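Local coordinates for ATP:cob(I)alamin adenosyltransferase, putative (Burkholderia thailandensis, PDB 2ZHZ), which probably transfers the adenosyl group of ATP to the cobalt of reduced cobalamin, forming adenosylcobalamin, as a trimeric PduO-type enzyme, at residues D86-N100 / R150-L162. Sequence-based numbering, arbitrary orientation.
Sequences DAHLARLDGWLAHYN and RYVNRLSDLLFVL. With ATP (adenosine-5'-triphosphate), chain H.
Leu89 lays CD1 over one face of the Arg150 guanidinium, 3.7 Å from NH1, while its CD2 rests on the Tyr151 backbone. Arg150 NH1 hydrogen-bonds Ser6 OG of a neighbouring subunit. Leu92 is a knob among Tyr151, Arg154, Leu155 and Leu158. Its CD1 makes a CH-pi contact over the Tyr151 ring, 3.5 Å from the centroid. The two side chains cross at about a right angle; the Tyr151 hydroxyl hydrogen-bonds Asp68. Asp93 forms a salt bridge with Arg154, OD1 lying 2.9 Å from NE, through weak, forked bonds. A water joins Asp93 OD2 to Arg154 NH2, which also pairs with Asp14 of that subunit. Arg154 NH1 bonds Arg150 O at 2.9 Å. Trp95, Leu92, Leu96 and Tyr99 surround Leu158. Leu96 is the reciprocal knob, among Arg154, Asp157, Leu158 and Val161. The Tyr99 ring takes Leu162 CD2 over one face and His98 CD2 over the other. A second water links Asn100 OD1 to Asp157 OD2; Asp157 OD1 salt-bridges Arg11 of the neighbouring subunit. The helices run nearly parallel, 19° apart, in the PduO-type helix bundle. Asn153 lines the ATP pocket; Asp157 is a magnesium-site residue, its side chain here about 6 Å from the ion.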
ATOM      1  N   ASP B  86     -21.180 -14.254  11.178  1.00 29.19           N
ATOM      2  CA  ASP B  86     -20.380 -15.099  12.057  1.00 28.73           C
ATOM      3  C   ASP B  86     -19.724 -16.196  11.235  1.00 27.43           C
ATOM      4  O   ASP B  86     -18.631 -16.659  11.558  1.00 29.54           O
ATOM      5  CB  ASP B  86     -21.243 -15.738  13.149  1.00 30.83           C
ATOM      6  CG  ASP B  86     -21.602 -14.769  14.255  1.00 32.70           C
ATOM      7  OD1 ASP B  86     -20.945 -13.713  14.364  1.00 32.74           O
ATOM      8  OD2 ASP B  86     -22.534 -15.073  15.031  1.00 35.51           O
ATOM      9  N   ALA B  87     -20.398 -16.609  10.169  1.00 25.90           N
ATOM     10  CA  ALA B  87     -19.878 -17.650   9.295  1.00 26.65           C
ATOM     11  C   ALA B  87     -18.518 -17.233   8.741  1.00 26.75           C
ATOM     12  O   ALA B  87     -17.591 -18.040   8.661  1.00 23.80           O
ATOM     13  CB  ALA B  87     -20.852 -17.902   8.152  1.00 28.22           C
ATOM     14  N   HIS B  88     -18.411 -15.968   8.349  1.00 25.91           N
ATOM     15  CA  HIS B  88     -17.165 -15.436   7.807  1.00 23.39           C
ATOM     16  C   HIS B  88     -16.072 -15.453   8.870  1.00 22.02           C
ATOM     17  O   HIS B  88     -14.948 -15.868   8.608  1.00 23.16           O
ATOM     18  CB  HIS B  88     -17.374 -14.002   7.312  1.00 23.40           C
ATOM     19  CG  HIS B  88     -18.268 -13.902   6.118  1.00 26.03           C
ATOM     20  ND1 HIS B  88     -17.841 -14.195   4.841  1.00 29.23           N
ATOM     21  CD2 HIS B  88     -19.572 -13.555   6.007  1.00 23.62           C
ATOM     22  CE1 HIS B  88     -18.842 -14.032   3.995  1.00 27.58           C
ATOM     23  NE2 HIS B  88     -19.903 -13.644   4.678  1.00 28.53           N
ATOM     24  N   LEU B  89     -16.412 -15.000  10.070  1.00 20.63           N
ATOM     25  CA  LEU B  89     -15.462 -14.965  11.170  1.00 21.65           C
ATOM     26  C   LEU B  89     -15.063 -16.374  11.605  1.00 23.83           C
ATOM     27  O   LEU B  89     -13.911 -16.619  11.973  1.00 21.88           O
ATOM     28  CB  LEU B  89     -16.065 -14.215  12.362  1.00 21.88           C
ATOM     29  CG  LEU B  89     -16.523 -12.779  12.095  1.00 25.28           C
ATOM     30  CD1 LEU B  89     -17.116 -12.197  13.368  1.00 24.00           C
ATOM     31  CD2 LEU B  89     -15.343 -11.938  11.618  1.00 22.93           C
ATOM     32  N   ALA B  90     -16.020 -17.297  11.569  1.00 22.64           N
ATOM     33  CA  ALA B  90     -15.754 -18.673  11.965  1.00 23.00           C
ATOM     34  C   ALA B  90     -14.767 -19.314  11.003  1.00 22.81           C
ATOM     35  O   ALA B  90     -13.872 -20.051  11.422  1.00 22.79           O
ATOM     36  CB  ALA B  90     -17.054 -19.477  11.991  1.00 23.35           C
ATOM     37  N   ARG B  91     -14.924 -19.027   9.715  1.00 21.83           N
ATOM     38  CA  ARG B  91     -14.031 -19.599   8.722  1.00 23.00           C
ATOM     39  C   ARG B  91     -12.596 -19.107   8.905  1.00 23.02           C
ATOM     40  O   ARG B  91     -11.649 -19.877   8.747  1.00 20.83           O
ATOM     41  CB  ARG B  91     -14.519 -19.289   7.309  1.00 23.06           C
ATOM     42  CG  ARG B  91     -13.712 -20.014   6.257  1.00 23.09           C
ATOM     43  CD  ARG B  91     -14.434 -20.073   4.931  1.00 29.46           C
ATOM     44  NE  ARG B  91     -14.650 -18.753   4.353  1.00 30.25           N
ATOM     45  CZ  ARG B  91     -15.052 -18.556   3.104  1.00 33.92           C
ATOM     46  NH1 ARG B  91     -15.279 -19.600   2.315  1.00 31.31           N
ATOM     47  NH2 ARG B  91     -15.215 -17.323   2.638  1.00 33.00           N
ATOM     48  N   LEU B  92     -12.437 -17.828   9.233  1.00 22.63           N
ATOM     49  CA  LEU B  92     -11.102 -17.281   9.456  1.00 21.31           C
ATOM     50  C   LEU B  92     -10.507 -17.939  10.695  1.00 20.99           C
ATOM     51  O   LEU B  92      -9.346 -18.346  10.692  1.00 20.74           O
ATOM     52  CB  LEU B  92     -11.156 -15.765   9.662  1.00 20.88           C
ATOM     53  CG  LEU B  92     -11.541 -14.862   8.488  1.00 21.88           C
ATOM     54  CD1 LEU B  92     -11.375 -13.418   8.922  1.00 20.80           C
ATOM     55  CD2 LEU B  92     -10.667 -15.146   7.272  1.00 21.86           C
ATOM     56  N   ASP B  93     -11.307 -18.041  11.755  1.00 21.51           N
ATOM     57  CA  ASP B  93     -10.847 -18.665  12.992  1.00 23.68           C
ATOM     58  C   ASP B  93     -10.449 -20.113  12.734  1.00 25.19           C
ATOM     59  O   ASP B  93      -9.533 -20.637  13.365  1.00 24.17           O
ATOM     60  CB  ASP B  93     -11.940 -18.632  14.066  1.00 25.59           C
ATOM     61  CG  ASP B  93     -12.127 -17.257  14.672  1.00 27.78           C
ATOM     62  OD1 ASP B  93     -11.251 -16.394  14.476  1.00 27.32           O
ATOM     63  OD2 ASP B  93     -13.149 -17.049  15.361  1.00 29.81           O
ATOM     64  N   GLY B  94     -11.151 -20.755  11.805  1.00 27.24           N
ATOM     65  CA  GLY B  94     -10.860 -22.138  11.472  1.00 25.50           C
ATOM     66  C   GLY B  94      -9.537 -22.267  10.746  1.00 25.14           C
ATOM     67  O   GLY B  94      -8.737 -23.150  11.053  1.00 22.64           O
ATOM     68  N   TRP B  95      -9.304 -21.392   9.772  1.00 22.31           N
ATOM     69  CA  TRP B  95      -8.052 -21.420   9.032  1.00 22.55           C
ATOM     70  C   TRP B  95      -6.900 -21.130   9.984  1.00 21.58           C
ATOM     71  O   TRP B  95      -5.821 -21.706   9.861  1.00 21.86           O
ATOM     72  CB  TRP B  95      -8.068 -20.394   7.894  1.00 24.18           C
ATOM     73  CG  TRP B  95      -8.868 -20.827   6.702  1.00 27.23           C
ATOM     74  CD1 TRP B  95      -8.934 -22.086   6.173  1.00 29.74           C
ATOM     75  CD2 TRP B  95      -9.654 -19.991   5.844  1.00 27.75           C
ATOM     76  NE1 TRP B  95      -9.708 -22.084   5.038  1.00 29.88           N
ATOM     77  CE2 TRP B  95     -10.163 -20.811   4.812  1.00 28.88           C
ATOM     78  CE3 TRP B  95      -9.975 -18.628   5.844  1.00 26.99           C
ATOM     79  CZ2 TRP B  95     -10.978 -20.314   3.788  1.00 30.56           C
ATOM     80  CZ3 TRP B  95     -10.785 -18.131   4.825  1.00 28.17           C
ATOM     81  CH2 TRP B  95     -11.277 -18.975   3.811  1.00 29.66           C
ATOM     82  N   LEU B  96      -7.134 -20.235  10.938  1.00 20.68           N
ATOM     83  CA  LEU B  96      -6.114 -19.895  11.920  1.00 20.79           C
ATOM     84  C   LEU B  96      -5.727 -21.133  12.722  1.00 22.86           C
ATOM     85  O   LEU B  96      -4.545 -21.436  12.873  1.00 19.18           O
ATOM     86  CB  LEU B  96      -6.622 -18.809  12.873  1.00 20.95           C
ATOM     87  CG  LEU B  96      -6.465 -17.365  12.392  1.00 21.91           C
ATOM     88  CD1 LEU B  96      -7.271 -16.430  13.273  1.00 19.93           C
ATOM     89  CD2 LEU B  96      -4.986 -16.985  12.419  1.00 19.61           C
ATOM     90  N   ALA B  97      -6.727 -21.844  13.238  1.00 21.38           N
ATOM     91  CA  ALA B  97      -6.464 -23.046  14.022  1.00 22.01           C
ATOM     92  C   ALA B  97      -5.801 -24.100  13.140  1.00 19.95           C
ATOM     93  O   ALA B  97      -4.856 -24.772  13.556  1.00 19.82           O
ATOM     94  CB  ALA B  97      -7.772 -23.590  14.609  1.00 19.59           C
ATOM     95  N   HIS B  98      -6.297 -24.228  11.915  1.00 19.85           N
ATOM     96  CA  HIS B  98      -5.767 -25.197  10.963  1.00 20.46           C
ATOM     97  C   HIS B  98      -4.270 -25.019  10.706  1.00 22.31           C
ATOM     98  O   HIS B  98      -3.492 -25.964  10.833  1.00 20.54           O
ATOM     99  CB  HIS B  98      -6.521 -25.091   9.634  1.00 21.53           C
ATOM    100  CG  HIS B  98      -5.971 -25.973   8.557  1.00 23.99           C
ATOM    101  ND1 HIS B  98      -6.253 -27.320   8.480  1.00 28.65           N
ATOM    102  CD2 HIS B  98      -5.123 -25.708   7.535  1.00 27.53           C
ATOM    103  CE1 HIS B  98      -5.602 -27.847   7.459  1.00 28.48           C
ATOM    104  NE2 HIS B  98      -4.908 -26.890   6.869  1.00 27.64           N
ATOM    105  N   TYR B  99      -3.863 -23.808  10.343  1.00 19.70           N
ATOM    106  CA  TYR B  99      -2.459 -23.553  10.047  1.00 19.01           C
ATOM    107  C   TYR B  99      -1.548 -23.441  11.270  1.00 18.31           C
ATOM    108  O   TYR B  99      -0.414 -23.922  11.246  1.00 20.06           O
ATOM    109  CB  TYR B  99      -2.346 -22.315   9.150  1.00 21.33           C
ATOM    110  CG  TYR B  99      -2.896 -22.573   7.763  1.00 21.16           C
ATOM    111  CD1 TYR B  99      -2.223 -23.412   6.875  1.00 24.69           C
ATOM    112  CD2 TYR B  99      -4.124 -22.042   7.363  1.00 22.43           C
ATOM    113  CE1 TYR B  99      -2.754 -23.718   5.622  1.00 25.77           C
ATOM    114  CE2 TYR B  99      -4.670 -22.347   6.109  1.00 24.70           C
ATOM    115  CZ  TYR B  99      -3.977 -23.187   5.247  1.00 27.16           C
ATOM    116  OH  TYR B  99      -4.509 -23.511   4.015  1.00 25.45           O
ATOM    117  N   ASN B 100      -2.035 -22.820  12.339  1.00 18.55           N
ATOM    118  CA  ASN B 100      -1.235 -22.689  13.556  1.00 20.66           C
ATOM    119  C   ASN B 100      -0.947 -24.061  14.163  1.00 19.82           C
ATOM    120  O   ASN B 100       0.123 -24.291  14.729  1.00 18.62           O
ATOM    121  CB  ASN B 100      -1.970 -21.831  14.586  1.00 22.08           C
ATOM    122  CG  ASN B 100      -1.506 -20.393  14.588  1.00 26.31           C
ATOM    123  OD1 ASN B 100      -2.266 -19.490  14.946  1.00 27.72           O
ATOM    124  ND2 ASN B 100      -0.246 -20.170  14.210  1.00 19.43           N
ATOM    125  N   ARG B 150     -14.107  -7.010  13.172  1.00 20.50           N
ATOM    126  CA  ARG B 150     -13.693  -8.307  13.693  1.00 20.75           C
ATOM    127  C   ARG B 150     -13.092  -9.177  12.604  1.00 17.31           C
ATOM    128  O   ARG B 150     -12.194  -9.982  12.867  1.00 19.21           O
ATOM    129  CB  ARG B 150     -14.885  -9.026  14.325  1.00 20.32           C
ATOM    130  CG  ARG B 150     -15.536  -8.249  15.453  1.00 22.67           C
ATOM    131  CD  ARG B 150     -16.686  -9.042  16.059  1.00 26.74           C
ATOM    132  NE  ARG B 150     -16.211 -10.174  16.852  1.00 28.10           N
ATOM    133  CZ  ARG B 150     -16.962 -11.217  17.192  1.00 27.79           C
ATOM    134  NH1 ARG B 150     -18.230 -11.280  16.802  1.00 24.08           N
ATOM    135  NH2 ARG B 150     -16.450 -12.193  17.929  1.00 27.74           N
ATOM    136  N   TYR B 151     -13.580  -9.010  11.378  1.00 15.61           N
ATOM    137  CA  TYR B 151     -13.085  -9.795  10.257  1.00 16.96           C
ATOM    138  C   TYR B 151     -11.634  -9.450   9.911  1.00 17.55           C
ATOM    139  O   TYR B 151     -10.788 -10.338   9.820  1.00 17.36           O
ATOM    140  CB  TYR B 151     -13.962  -9.585   9.022  1.00 16.93           C
ATOM    141  CG  TYR B 151     -13.534 -10.429   7.845  1.00 18.13           C
ATOM    142  CD1 TYR B 151     -14.105 -11.682   7.612  1.00 18.47           C
ATOM    143  CD2 TYR B 151     -12.519  -9.998   6.991  1.00 19.18           C
ATOM    144  CE1 TYR B 151     -13.673 -12.484   6.556  1.00 17.62           C
ATOM    145  CE2 TYR B 151     -12.080 -10.788   5.941  1.00 16.35           C
ATOM    146  CZ  TYR B 151     -12.654 -12.030   5.729  1.00 18.44           C
ATOM    147  OH  TYR B 151     -12.184 -12.821   4.712  1.00 16.77           O
ATOM    148  N   VAL B 152     -11.344  -8.167   9.710  1.00 16.41           N
ATOM    149  CA  VAL B 152      -9.981  -7.775   9.369  1.00 15.89           C
ATOM    150  C   VAL B 152      -9.024  -7.993  10.537  1.00 16.00           C
ATOM    151  O   VAL B 152      -7.820  -8.167  10.338  1.00 15.77           O
ATOM    152  CB  VAL B 152      -9.909  -6.303   8.886  1.00 17.96           C
ATOM    153  CG1 VAL B 152     -10.587  -6.177   7.529  1.00 18.67           C
ATOM    154  CG2 VAL B 152     -10.562  -5.380   9.896  1.00 17.48           C
ATOM    155  N   ASN B 153      -9.556  -7.990  11.755  1.00 17.06           N
ATOM    156  CA  ASN B 153      -8.731  -8.221  12.938  1.00 18.77           C
ATOM    157  C   ASN B 153      -8.154  -9.636  12.809  1.00 17.59           C
ATOM    158  O   ASN B 153      -6.955  -9.862  12.992  1.00 15.53           O
ATOM    159  CB  ASN B 153      -9.585  -8.121  14.209  1.00 18.32           C
ATOM    160  CG  ASN B 153      -8.747  -8.069  15.474  1.00 20.42           C
ATOM    161  OD1 ASN B 153      -9.224  -8.357  16.575  1.00 22.45           O
ATOM    162  ND2 ASN B 153      -7.497  -7.687  15.323  1.00 14.25           N
ATOM    163  N   ARG B 154      -9.023 -10.582  12.474  1.00 18.85           N
ATOM    164  CA  ARG B 154      -8.619 -11.970  12.309  1.00 18.34           C
ATOM    165  C   ARG B 154      -7.776 -12.182  11.059  1.00 16.11           C
ATOM    166  O   ARG B 154      -6.834 -12.968  11.071  1.00 17.27           O
ATOM    167  CB  ARG B 154      -9.861 -12.865  12.258  1.00 19.90           C
ATOM    168  CG  ARG B 154     -10.546 -12.996  13.601  1.00 18.13           C
ATOM    169  CD  ARG B 154     -11.919 -13.654  13.509  1.00 21.59           C
ATOM    170  NE  ARG B 154     -12.471 -13.818  14.849  1.00 22.67           N
ATOM    171  CZ  ARG B 154     -12.742 -12.809  15.670  1.00 22.38           C
ATOM    172  NH1 ARG B 154     -12.530 -11.558  15.284  1.00 26.61           N
ATOM    173  NH2 ARG B 154     -13.185 -13.048  16.896  1.00 21.81           N
ATOM    174  N   LEU B 155      -8.108 -11.477   9.983  1.00 16.15           N
ATOM    175  CA  LEU B 155      -7.369 -11.632   8.739  1.00 16.57           C
ATOM    176  C   LEU B 155      -5.884 -11.271   8.844  1.00 15.16           C
ATOM    177  O   LEU B 155      -5.045 -11.959   8.264  1.00 16.43           O
ATOM    178  CB  LEU B 155      -8.023 -10.818   7.617  1.00 16.00           C
ATOM    179  CG  LEU B 155      -7.356 -10.943   6.240  1.00 15.92           C
ATOM    180  CD1 LEU B 155      -7.249 -12.412   5.839  1.00 16.16           C
ATOM    181  CD2 LEU B 155      -8.165 -10.168   5.212  1.00 15.09           C
ATOM    182  N   SER B 156      -5.543 -10.205   9.564  1.00 16.90           N
ATOM    183  CA  SER B 156      -4.129  -9.845   9.670  1.00 16.04           C
ATOM    184  C   SER B 156      -3.393 -10.950  10.423  1.00 16.71           C
ATOM    185  O   SER B 156      -2.240 -11.258  10.124  1.00 17.04           O
ATOM    186  CB  SER B 156      -3.937  -8.487  10.367  1.00 20.12           C
ATOM    187  OG  SER B 156      -4.319  -8.509  11.726  1.00 20.27           O
ATOM    188  N   ASP B 157      -4.073 -11.554  11.391  1.00 15.64           N
ATOM    189  CA  ASP B 157      -3.497 -12.650  12.168  1.00 18.54           C
ATOM    190  C   ASP B 157      -3.252 -13.817  11.207  1.00 17.17           C
ATOM    191  O   ASP B 157      -2.163 -14.390  11.181  1.00 18.25           O
ATOM    192  CB  ASP B 157      -4.477 -13.057  13.278  1.00 20.51           C
ATOM    193  CG  ASP B 157      -3.886 -14.058  14.270  1.00 24.44           C
ATOM    194  OD1 ASP B 157      -4.620 -14.441  15.205  1.00 23.04           O
ATOM    195  OD2 ASP B 157      -2.711 -14.462  14.131  1.00 22.89           O
ATOM    196  N   LEU B 158      -4.259 -14.153  10.401  1.00 16.90           N
ATOM    197  CA  LEU B 158      -4.137 -15.256   9.448  1.00 16.92           C
ATOM    198  C   LEU B 158      -3.062 -14.992   8.392  1.00 17.14           C
ATOM    199  O   LEU B 158      -2.373 -15.914   7.952  1.00 14.52           O
ATOM    200  CB  LEU B 158      -5.481 -15.521   8.756  1.00 15.97           C
ATOM    201  CG  LEU B 158      -5.477 -16.645   7.714  1.00 16.60           C
ATOM    202  CD1 LEU B 158      -4.995 -17.941   8.363  1.00 18.25           C
ATOM    203  CD2 LEU B 158      -6.880 -16.825   7.141  1.00 18.00           C
ATOM    204  N   LEU B 159      -2.921 -13.738   7.976  1.00 15.08           N
ATOM    205  CA  LEU B 159      -1.907 -13.401   6.985  1.00 15.29           C
ATOM    206  C   LEU B 159      -0.514 -13.606   7.587  1.00 15.51           C
ATOM    207  O   LEU B 159       0.418 -14.032   6.899  1.00 15.92           O
ATOM    208  CB  LEU B 159      -2.112 -11.960   6.497  1.00 14.22           C
ATOM    209  CG  LEU B 159      -3.312 -11.846   5.544  1.00 15.71           C
ATOM    210  CD1 LEU B 159      -3.675 -10.390   5.306  1.00 12.88           C
ATOM    211  CD2 LEU B 159      -2.974 -12.552   4.224  1.00 15.68           C
ATOM    212  N   PHE B 160      -0.378 -13.314   8.878  1.00 14.79           N
ATOM    213  CA  PHE B 160       0.887 -13.514   9.576  1.00 15.07           C
ATOM    214  C   PHE B 160       1.171 -15.020   9.581  1.00 15.75           C
ATOM    215  O   PHE B 160       2.273 -15.465   9.268  1.00 16.52           O
ATOM    216  CB  PHE B 160       0.773 -13.019  11.018  1.00 13.98           C
ATOM    217  CG  PHE B 160       2.005 -13.258  11.849  1.00 20.73           C
ATOM    218  CD1 PHE B 160       3.082 -12.380  11.795  1.00 22.47           C
ATOM    219  CD2 PHE B 160       2.078 -14.359  12.702  1.00 22.89           C
ATOM    220  CE1 PHE B 160       4.220 -12.589  12.583  1.00 22.15           C
ATOM    221  CE2 PHE B 160       3.204 -14.580  13.493  1.00 22.98           C
ATOM    222  CZ  PHE B 160       4.280 -13.692  13.435  1.00 24.12           C
ATOM    223  N   VAL B 161       0.156 -15.798   9.937  1.00 15.31           N
ATOM    224  CA  VAL B 161       0.286 -17.250   9.995  1.00 16.29           C
ATOM    225  C   VAL B 161       0.597 -17.848   8.630  1.00 16.24           C
ATOM    226  O   VAL B 161       1.441 -18.734   8.513  1.00 16.62           O
ATOM    227  CB  VAL B 161      -0.997 -17.890  10.561  1.00 18.84           C
ATOM    228  CG1 VAL B 161      -0.885 -19.416  10.537  1.00 20.84           C
ATOM    229  CG2 VAL B 161      -1.214 -17.408  11.983  1.00 16.22           C
ATOM    230  N   LEU B 162      -0.071 -17.355   7.590  1.00 16.09           N
ATOM    231  CA  LEU B 162       0.167 -17.867   6.250  1.00 17.55           C
ATOM    232  C   LEU B 162       1.568 -17.522   5.772  1.00 16.81           C
ATOM    233  O   LEU B 162       2.154 -18.259   4.979  1.00 19.12           O
ATOM    234  CB  LEU B 162      -0.880 -17.330   5.271  1.00 16.84           C
ATOM    235  CG  LEU B 162      -2.303 -17.864   5.455  1.00 20.79           C
ATOM    236  CD1 LEU B 162      -3.195 -17.272   4.379  1.00 22.19           C
ATOM    237  CD2 LEU B 162      -2.317 -19.396   5.368  1.00 22.87           C
TER
HETATM  238  PG  ATP H 202      -6.100  -9.225  18.923  1.00 21.48           P
HETATM  239  O1G ATP H 202      -7.527  -8.776  18.821  1.00 26.45           O
HETATM  240  O2G ATP H 202      -5.927 -10.438  19.790  1.00 24.06           O
HETATM  241  O3G ATP H 202      -5.512  -9.474  17.561  1.00 22.76           O
HETATM  242  PB  ATP H 202      -5.043  -6.556  19.053  1.00 18.59           P
HETATM  243  O1B ATP H 202      -5.780  -6.404  17.754  1.00 18.94           O
HETATM  244  O2B ATP H 202      -5.339  -5.566  20.153  1.00 19.58           O
HETATM  245  O3B ATP H 202      -5.235  -8.057  19.637  1.00 21.31           O
HETATM  246  PA  ATP H 202      -2.597  -7.416  17.712  1.00 21.37           P
HETATM  247  O1A ATP H 202      -3.330  -7.481  16.417  1.00 21.78           O
HETATM  248  O2A ATP H 202      -2.153  -8.691  18.386  1.00 22.86           O
HETATM  249  O3A ATP H 202      -3.436  -6.519  18.799  1.00 20.87           O
HETATM  250  O5' ATP H 202      -1.309  -6.487  17.461  1.00 22.31           O
HETATM  251  C5' ATP H 202      -0.239  -6.451  18.400  1.00 21.68           C
HETATM  252  C4' ATP H 202       0.235  -5.018  18.620  1.00 24.19           C
HETATM  253  O4' ATP H 202       0.133  -4.209  17.421  1.00 21.92           O
HETATM  254  C3' ATP H 202      -0.547  -4.313  19.725  1.00 27.09           C
HETATM  255  O3' ATP H 202       0.303  -4.078  20.854  1.00 39.22           O
HETATM  256  C2' ATP H 202      -1.087  -3.038  19.092  1.00 26.00           C
HETATM  257  O2' ATP H 202      -0.572  -1.897  19.794  1.00 27.18           O
HETATM  258  C1' ATP H 202      -0.643  -3.029  17.640  1.00 22.01           C
HETATM  259  N9  ATP H 202      -1.811  -3.040  16.687  1.00 18.92           N
HETATM  260  C8  ATP H 202      -2.988  -3.707  16.839  1.00 18.38           C
HETATM  261  N7  ATP H 202      -3.819  -3.510  15.789  1.00 17.26           N
HETATM  262  C5  ATP H 202      -3.183  -2.699  14.928  1.00 16.76           C
HETATM  263  C6  ATP H 202      -3.485  -2.084  13.598  1.00 15.86           C
HETATM  264  N6  ATP H 202      -4.666  -2.317  12.985  1.00 10.66           N
HETATM  265  N1  ATP H 202      -2.527  -1.279  13.021  1.00 15.98           N
HETATM  266  C2  ATP H 202      -1.321  -1.030  13.625  1.00 14.68           C
HETATM  267  N3  ATP H 202      -0.985  -1.563  14.837  1.00 14.18           N
HETATM  268  C4  ATP H 202      -1.855  -2.387  15.522  1.00 16.14           C
HETATM  269  O   HOH W   1     -12.870 -15.735  17.706  1.00 33.30           O
HETATM  270  O   HOH W   2      -1.966 -16.618  15.507  1.00 27.10           O